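Long-range contacts in COMB10 (Helicobacter pylori, PDB 2BHV), which is a TrbI/VirB10-family core subunit of the Com type IV secretion system, its periplasmic domain probably contributing to a channel across the cell envelope: residues D104-S108 against L150-T154; Q67-D71 against I82-S86; N96-E100 against S208-P212. One frame throughout, in Å; residues are numbered along the deposited sequence.

Interaction 1: residues D104-S108 against L150-T154; sequences DIVWS and LLLST
Strands 103-111 and 152-156 belong to the modified beta-barrel of the VirB10-type periplasmic domain, and here Trp107 of the first meets Thr154 and Leu152 of the second through side chains. The short strand segments cross at 131°, with a closest axis approach of 7.3 Å, too far for backbone pairing. One hydrogen bond bridges them: indole Trp107 NE1 donates to Thr154 OG1 at 2.9 Å. The bond is somewhat bent, with the hydroxyl oxygen 20° out of the ring plane. On Thr154 that oxygen sits anti to the carbonyl carbon (chi1 -47°), which brings it to the indole edge. Leu152 meets the same edge, its CB 4.0 Å from Trp107 CD1, while CG2 of Ile105, from the same strand as the indole, lies over one indole face, offset toward the rim. Farther along, Ile105 CD1 fits against the hydroxyl and methyl of Thr154, the two side chains crossing at about a right angle; Ile196 of the second subunit packs on both. Leu150 reaches in with a single methyl: its CD2 lies 3.8 Å from Val106 CG2 and also packs on the carbonyl oxygen of Ile105. Val106 also packs on Leu138 of helix 132-146, and Trp107 is flanked by Val64 and Ala66 of strand 62-68 and by Ile224 of strand 221-226.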
loop_
_atom_site.group_PDB
_atom_site.type_symbol
_atom_site.label_atom_id
_atom_site.label_comp_id
_atom_site.label_asym_id
_atom_site.label_seq_id
_atom_site.Cartn_x
_atom_site.Cartn_y
_atom_site.Cartn_z
ATOM N N ASP A 104 13.606 -15.119 3.362
ATOM C CA ASP A 104 14.636 -15.710 4.192
ATOM C C ASP A 104 15.498 -16.622 3.364
ATOM O O ASP A 104 14.985 -17.466 2.650
ATOM C CB ASP A 104 14.021 -16.471 5.360
ATOM C CG ASP A 104 13.128 -15.597 6.214
ATOM O OD1 ASP A 104 13.415 -14.389 6.355
ATOM O OD2 ASP A 104 12.122 -16.109 6.750
ATOM N N ILE A 105 16.814 -16.446 3.447
ATOM C CA ILE A 105 17.738 -17.341 2.779
ATOM C C ILE A 105 18.619 -18.005 3.833
ATOM O O ILE A 105 19.313 -17.332 4.582
ATOM C CB ILE A 105 18.607 -16.596 1.751
ATOM C CG1 ILE A 105 17.741 -15.802 0.775
ATOM C CG2 ILE A 105 19.487 -17.573 1.004
ATOM C CD1 ILE A 105 18.484 -14.745 0.041
ATOM N N VAL A 106 18.562 -19.327 3.904
ATOM C CA VAL A 106 19.492 -20.083 4.725
ATOM C C VAL A 106 20.599 -20.626 3.844
ATOM O O VAL A 106 20.373 -21.514 3.041
ATOM C CB VAL A 106 18.802 -21.257 5.435
ATOM C CG1 VAL A 106 19.768 -21.964 6.385
ATOM C CG2 VAL A 106 17.601 -20.779 6.182
ATOM N N TRP A 107 21.792 -20.078 3.982
ATOM C CA TRP A 107 22.925 -20.612 3.263
ATOM C C TRP A 107 23.407 -21.873 3.974
ATOM O O TRP A 107 23.866 -21.815 5.115
ATOM C CB TRP A 107 24.032 -19.561 3.136
ATOM C CG TRP A 107 23.595 -18.339 2.355
ATOM C CD1 TRP A 107 23.368 -17.093 2.854
ATOM C CD2 TRP A 107 23.326 -18.258 0.940
ATOM N NE1 TRP A 107 22.975 -16.235 1.848
ATOM C CE2 TRP A 107 22.943 -16.919 0.664
ATOM C CE3 TRP A 107 23.371 -19.186 -0.120
ATOM C CZ2 TRP A 107 22.612 -16.480 -0.623
ATOM C CZ3 TRP A 107 23.038 -18.746 -1.402
ATOM C CH2 TRP A 107 22.664 -17.404 -1.639
ATOM N N SER A 108 23.287 -23.016 3.304
ATOM C CA SER A 108 23.500 -24.297 3.965
ATOM C C SER A 108 24.880 -24.887 3.725
ATOM O O SER A 108 25.485 -25.407 4.651
ATOM C CB SER A 108 22.412 -25.309 3.600
ATOM O OG SER A 108 22.607 -25.811 2.302
ATOM N N LEU A 150 19.087 -16.941 11.625
ATOM C CA LEU A 150 19.941 -17.097 10.462
ATOM C C LEU A 150 21.388 -16.906 10.862
ATOM O O LEU A 150 21.696 -15.990 11.621
ATOM C CB LEU A 150 19.573 -16.080 9.383
ATOM C CG LEU A 150 18.204 -16.152 8.740
ATOM C CD1 LEU A 150 18.023 -14.941 7.863
ATOM C CD2 LEU A 150 18.052 -17.412 7.949
ATOM N N LEU A 151 22.273 -17.759 10.354
ATOM C CA LEU A 151 23.677 -17.679 10.725
ATOM C C LEU A 151 24.444 -16.778 9.777
ATOM O O LEU A 151 25.533 -16.323 10.107
ATOM C CB LEU A 151 24.317 -19.068 10.799
ATOM C CG LEU A 151 23.776 -20.052 11.847
ATOM C CD1 LEU A 151 24.267 -21.481 11.584
ATOM C CD2 LEU A 151 24.138 -19.618 13.251
ATOM N N LEU A 152 23.862 -16.521 8.602
ATOM C CA LEU A 152 24.474 -15.705 7.552
ATOM C C LEU A 152 23.422 -14.779 6.966
ATOM O O LEU A 152 22.367 -15.222 6.520
ATOM C CB LEU A 152 24.999 -16.580 6.427
ATOM C CG LEU A 152 26.193 -17.536 6.475
ATOM C CD1 LEU A 152 27.515 -16.817 6.673
ATOM C CD2 LEU A 152 25.982 -18.675 7.461
ATOM N N SER A 153 23.706 -13.488 6.967
ATOM C CA SER A 153 22.801 -12.516 6.401
ATOM C C SER A 153 23.096 -12.381 4.928
ATOM O O SER A 153 24.199 -12.702 4.484
ATOM C CB SER A 153 22.986 -11.178 7.082
ATOM O OG SER A 153 22.617 -11.264 8.443
ATOM N N THR A 154 22.109 -11.895 4.170
ATOM C CA THR A 154 22.275 -11.654 2.744
ATOM C C THR A 154 21.997 -10.212 2.447
ATOM O O THR A 154 20.873 -9.771 2.550
ATOM C CB THR A 154 21.348 -12.539 1.926
ATOM O OG1 THR A 154 21.438 -13.878 2.423
ATOM C CG2 THR A 154 21.727 -12.509 0.478
#

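Interaction 2: residues Q67-D71 against I82-S86; sequences QVESD and IPKGS
Val68 faces two consecutive residues, Gly85 and Ser86, in a G1 beta bulge joined to the type II turn Pro83-Ser86: Val68 N donates to Ser86 O at 2.9 Å, and Gly85 N to Val68 O, also at 2.9 Å. The turn is closed by Ser86 N on Pro83 O, and Gly85 takes the positive phi (93°) that the third turn position and the bulge share. Asp71 grips the turn from another side. Its OD1 accepts the backbone N-H of Lys84 at 2.8 Å in an almost straight bond, met on the anti side of the carboxylate and 25° out of its plane. CG of Asp71 stands anti to its own carbonyl carbon (chi1 -70°), which swings the carboxylate over to the turn. Lys84 stretches out along the Glu69-Ser70 backbone: CG rests 3.7 Å from Ser70 CA, and CE passes 3.4 Å from Glu69 O before the chain leads away. On the buried side, Val68 CG2 meets Ile82 CG2 at 3.9 Å, the two side chains crossing at about a right angle, with Ser86 CB close by and Ile110 of strand 103-111 packed on Ile82. Glu69 turns its carboxylate away, to a salt bridge with Arg221. Three backbone N-H groups, those of Val68, Lys84 and Gly85, are thus satisfied across the contact, one of them by a carboxylate; the turn is held mainly by polar bonds, with a small apolar patch beneath.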
loop_
_atom_site.group_PDB
_atom_site.type_symbol
_atom_site.label_atom_id
_atom_site.label_comp_id
_atom_site.label_asym_id
_atom_site.label_seq_id
_atom_site.Cartn_x
_atom_site.Cartn_y
_atom_site.Cartn_z
ATOM N N GLN A 67 27.796 -17.581 -6.394
ATOM C CA GLN A 67 29.202 -17.829 -6.598
ATOM C C GLN A 67 30.075 -16.746 -5.984
ATOM O O GLN A 67 29.893 -15.580 -6.250
ATOM C CB GLN A 67 29.491 -17.946 -8.071
ATOM C CG GLN A 67 30.830 -18.545 -8.319
ATOM C CD GLN A 67 31.162 -18.617 -9.758
ATOM O OE1 GLN A 67 32.048 -17.914 -10.218
ATOM N NE2 GLN A 67 30.462 -19.474 -10.490
ATOM N N VAL A 68 31.038 -17.155 -5.168
ATOM C CA VAL A 68 31.888 -16.223 -4.433
ATOM C C VAL A 68 32.838 -15.512 -5.387
ATOM O O VAL A 68 33.434 -16.139 -6.257
ATOM C CB VAL A 68 32.666 -16.935 -3.311
ATOM C CG1 VAL A 68 33.459 -15.930 -2.509
ATOM C CG2 VAL A 68 31.715 -17.667 -2.397
ATOM N N GLU A 69 32.981 -14.201 -5.218
ATOM C CA GLU A 69 33.684 -13.382 -6.209
ATOM C C GLU A 69 35.177 -13.184 -5.977
ATOM O O GLU A 69 35.876 -12.726 -6.871
ATOM C CB GLU A 69 32.993 -12.035 -6.378
ATOM C CG GLU A 69 31.653 -12.152 -7.035
ATOM C CD GLU A 69 31.050 -10.823 -7.340
ATOM O OE1 GLU A 69 31.614 -10.074 -8.149
ATOM O OE2 GLU A 69 29.991 -10.518 -6.768
ATOM N N SER A 70 35.664 -13.530 -4.791
ATOM C CA SER A 70 37.081 -13.366 -4.452
ATOM C C SER A 70 37.451 -14.204 -3.243
ATOM O O SER A 70 36.581 -14.567 -2.448
ATOM C CB SER A 70 37.399 -11.898 -4.170
ATOM O OG SER A 70 36.493 -11.358 -3.229
ATOM N N ASP A 71 38.742 -14.502 -3.103
ATOM C CA ASP A 71 39.232 -15.292 -1.978
ATOM C C ASP A 71 38.854 -14.672 -0.638
ATOM O O ASP A 71 38.969 -13.462 -0.450
ATOM C CB ASP A 71 40.746 -15.435 -2.043
ATOM C CG ASP A 71 41.202 -16.317 -3.175
ATOM O OD1 ASP A 71 40.484 -17.273 -3.530
ATOM O OD2 ASP A 71 42.301 -16.053 -3.705
ATOM N N ILE A 82 37.458 -19.491 2.137
ATOM C CA ILE A 82 36.542 -19.624 0.997
ATOM C C ILE A 82 37.203 -19.091 -0.269
ATOM O O ILE A 82 37.358 -17.877 -0.420
ATOM C CB ILE A 82 35.188 -18.918 1.206
ATOM C CG1 ILE A 82 34.567 -19.314 2.547
ATOM C CG2 ILE A 82 34.244 -19.256 0.045
ATOM C CD1 ILE A 82 33.342 -18.531 2.912
ATOM N N PRO A 83 37.627 -20.009 -1.167
ATOM C CA PRO A 83 38.294 -19.663 -2.425
ATOM C C PRO A 83 37.351 -18.991 -3.404
ATOM O O PRO A 83 36.172 -19.340 -3.472
ATOM C CB PRO A 83 38.744 -21.022 -2.983
ATOM C CG PRO A 83 38.643 -21.982 -1.828
ATOM C CD PRO A 83 37.513 -21.469 -0.998
ATOM N N LYS A 84 37.877 -18.017 -4.137
ATOM C CA LYS A 84 37.175 -17.418 -5.256
ATOM C C LYS A 84 36.601 -18.505 -6.151
ATOM O O LYS A 84 37.274 -19.488 -6.468
ATOM C CB LYS A 84 38.137 -16.554 -6.056
ATOM C CG LYS A 84 37.502 -15.778 -7.182
ATOM C CD LYS A 84 38.570 -15.093 -8.017
ATOM C CE LYS A 84 37.968 -14.273 -9.126
ATOM N NZ LYS A 84 39.015 -13.952 -10.125
ATOM N N GLY A 85 35.344 -18.335 -6.538
ATOM C CA GLY A 85 34.704 -19.260 -7.452
ATOM C C GLY A 85 33.936 -20.367 -6.774
ATOM O O GLY A 85 33.307 -21.183 -7.449
ATOM N N SER A 86 33.968 -20.410 -5.441
ATOM C CA SER A 86 33.142 -21.385 -4.705
ATOM C C SER A 86 31.648 -21.152 -4.944
ATOM O O SER A 86 31.181 -20.013 -5.083
ATOM C CB SER A 86 33.415 -21.356 -3.207
ATOM O OG SER A 86 34.782 -21.190 -2.925
#

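Interaction 3: residues N96-E100 against S208-P212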
loop_
_atom_site.group_PDB
_atom_site.type_symbol
_atom_site.label_atom_id
_atom_site.label_comp_id
_atom_site.label_asym_id
_atom_site.label_seq_id
_atom_site.Cartn_x
_atom_site.Cartn_y
_atom_site.Cartn_z
ATOM N N ASN A 96 5.180 -14.042 3.132
ATOM C CA ASN A 96 4.261 -12.926 2.932
ATOM C C ASN A 96 3.226 -12.720 4.066
ATOM O O ASN A 96 2.110 -13.257 4.004
ATOM C CB ASN A 96 3.560 -13.062 1.566
ATOM C CG ASN A 96 4.517 -12.874 0.381
ATOM O OD1 ASN A 96 5.444 -12.048 0.430
ATOM N ND2 ASN A 96 4.287 -13.634 -0.693
ATOM N N LYS A 97 3.608 -11.967 5.108
ATOM C CA LYS A 97 2.630 -11.212 5.936
ATOM C C LYS A 97 2.171 -10.074 5.018
ATOM O O LYS A 97 2.670 -8.934 5.106
ATOM C CB LYS A 97 3.258 -10.648 7.230
ATOM C CG LYS A 97 3.446 -11.656 8.376
ATOM C CD LYS A 97 2.419 -11.462 9.500
ATOM C CE LYS A 97 1.099 -12.168 9.186
ATOM N NZ LYS A 97 0.053 -11.935 10.229
ATOM N N MET A 98 1.224 -10.416 4.134
ATOM C CA MET A 98 1.089 -9.764 2.813
ATOM C C MET A 98 0.728 -8.265 2.805
ATOM O O MET A 98 0.180 -7.721 3.786
ATOM C CB MET A 98 0.266 -10.624 1.816
ATOM C CG MET A 98 1.161 -11.352 0.754
ATOM S SD MET A 98 0.527 -12.833 -0.137
ATOM C CE MET A 98 -1.038 -12.261 -0.831
ATOM N N GLY A 99 1.056 -7.619 1.682
ATOM C CA GLY A 99 1.406 -6.201 1.676
ATOM C C GLY A 99 2.921 -6.139 1.805
ATOM O O GLY A 99 3.629 -5.855 0.825
ATOM N N GLU A 100 3.408 -6.447 3.012
ATOM C CA GLU A 100 4.843 -6.574 3.281
ATOM C C GLU A 100 5.472 -7.814 2.639
ATOM O O GLU A 100 4.814 -8.843 2.440
ATOM C CB GLU A 100 5.114 -6.570 4.789
ATOM C CG GLU A 100 6.600 -6.669 5.165
ATOM C CD GLU A 100 6.942 -5.931 6.455
ATOM O OE1 GLU A 100 6.033 -5.720 7.289
ATOM O OE2 GLU A 100 8.126 -5.557 6.632
ATOM N N SER A 208 -3.475 -2.918 -1.330
ATOM C CA SER A 208 -2.136 -3.324 -0.888
ATOM C C SER A 208 -2.142 -4.653 -0.100
ATOM O O SER A 208 -1.082 -5.193 0.219
ATOM C CB SER A 208 -1.412 -2.204 -0.115
ATOM O OG SER A 208 -1.824 -2.148 1.236
ATOM N N LYS A 209 -3.336 -5.175 0.192
ATOM C CA LYS A 209 -3.473 -6.437 0.940
ATOM C C LYS A 209 -2.757 -7.600 0.239
ATOM O O LYS A 209 -1.942 -8.290 0.858
ATOM C CB LYS A 209 -4.952 -6.791 1.235
ATOM C CG LYS A 209 -5.481 -6.344 2.626
ATOM C CD LYS A 209 -6.371 -7.436 3.250
ATOM C CE LYS A 209 -7.526 -6.869 4.080
ATOM N NZ LYS A 209 -7.095 -6.216 5.347
ATOM N N ILE A 210 -3.053 -7.815 -1.040
ATOM C CA ILE A 210 -2.267 -8.763 -1.828
ATOM C C ILE A 210 -0.913 -8.112 -2.201
ATOM O O ILE A 210 -0.824 -6.888 -2.337
ATOM C CB ILE A 210 -3.055 -9.283 -3.063
ATOM C CG1 ILE A 210 -4.465 -9.722 -2.629
ATOM C CG2 ILE A 210 -2.296 -10.438 -3.754
ATOM C CD1 ILE A 210 -5.365 -10.237 -3.761
ATOM N N ALA A 211 0.138 -8.931 -2.311
ATOM C CA ALA A 211 1.507 -8.436 -2.550
ATOM C C ALA A 211 1.909 -8.682 -3.992
ATOM O O ALA A 211 1.350 -9.573 -4.625
ATOM C CB ALA A 211 2.503 -9.110 -1.598
ATOM N N PRO A 212 2.879 -7.898 -4.520
ATOM C CA PRO A 212 3.266 -8.133 -5.915
ATOM C C PRO A 212 4.243 -9.284 -6.017
ATOM O O PRO A 212 4.864 -9.673 -5.029
ATOM C CB PRO A 212 3.943 -6.820 -6.326
ATOM C CG PRO A 212 4.508 -6.269 -5.049
ATOM C CD PRO A 212 3.665 -6.804 -3.906
#
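The flat group at the centre is the peptide joining Met98 to Gly99, and the carbonyl oxygen of Lys209 sits over one of its faces, 3.3 Å from Met98 C. At the N-H end of the same peptide, close to its plane, lies the methyl of Ala211, with CB 3.9 Å from Gly99 N. That arrangement explains why Lys209 O, though near Gly99 N, is not hydrogen-bonded to it: the N-H points toward the Ala211 methyl while the oxygen stands above the plane. The contact joins the loop between strands 87-94 and 103-111, which makes an inverse gamma turn centred on Lys97, to the last, weakly bonded part of helix 196-209 and the residues after it. This helix is part of the helical projection that stands off the barrel of the VirB10-type domain. Gly99, with a positive phi of 93°, also brings its CA up to the carbonyl oxygen of Ser208 in a CA-H...O contact. The consecutive carbonyls of Ser208 and Lys209 thus both face the loop. Both segments lie mostly at the surface and touch the second subunit, where Asn201 packs on Glu100 and Leu204 on Pro212. Met98 supplies the apolar part of the contact. Its CB lies 3.4 Å from Lys209 O, and its CG packs against Ala211 CB. The chain bends at the CG-SD bond (chi3 54°), which lays the terminal methyl alongside Ile210, the two side chains pointing the same way: Met98 CE ends 3.7 Å from Ile210 CG2.

Following the chain from the N terminus, interaction 2 comes first: at the end of strand 62-68 it closes the loop holding the paired strands 72-73 and 80-82, and is finished before the others open. Strand 87-94 then leads to residues 96-100, where interaction 3 opens, and strand 103-111 to the opening of interaction 1. Interaction 1 closes after helix 132-146, joining strand 103-111 to 152-156, an outermost strand of the same sheet. Interaction 3 closes only at 208-212, so its long loop encloses that of interaction 1 and ties the loop after strand 87-94 to helix 196-209. Interactions 2 and 3 lie on opposite sides of the chain's centre; interactions 1 and 3 both touch the second subunit.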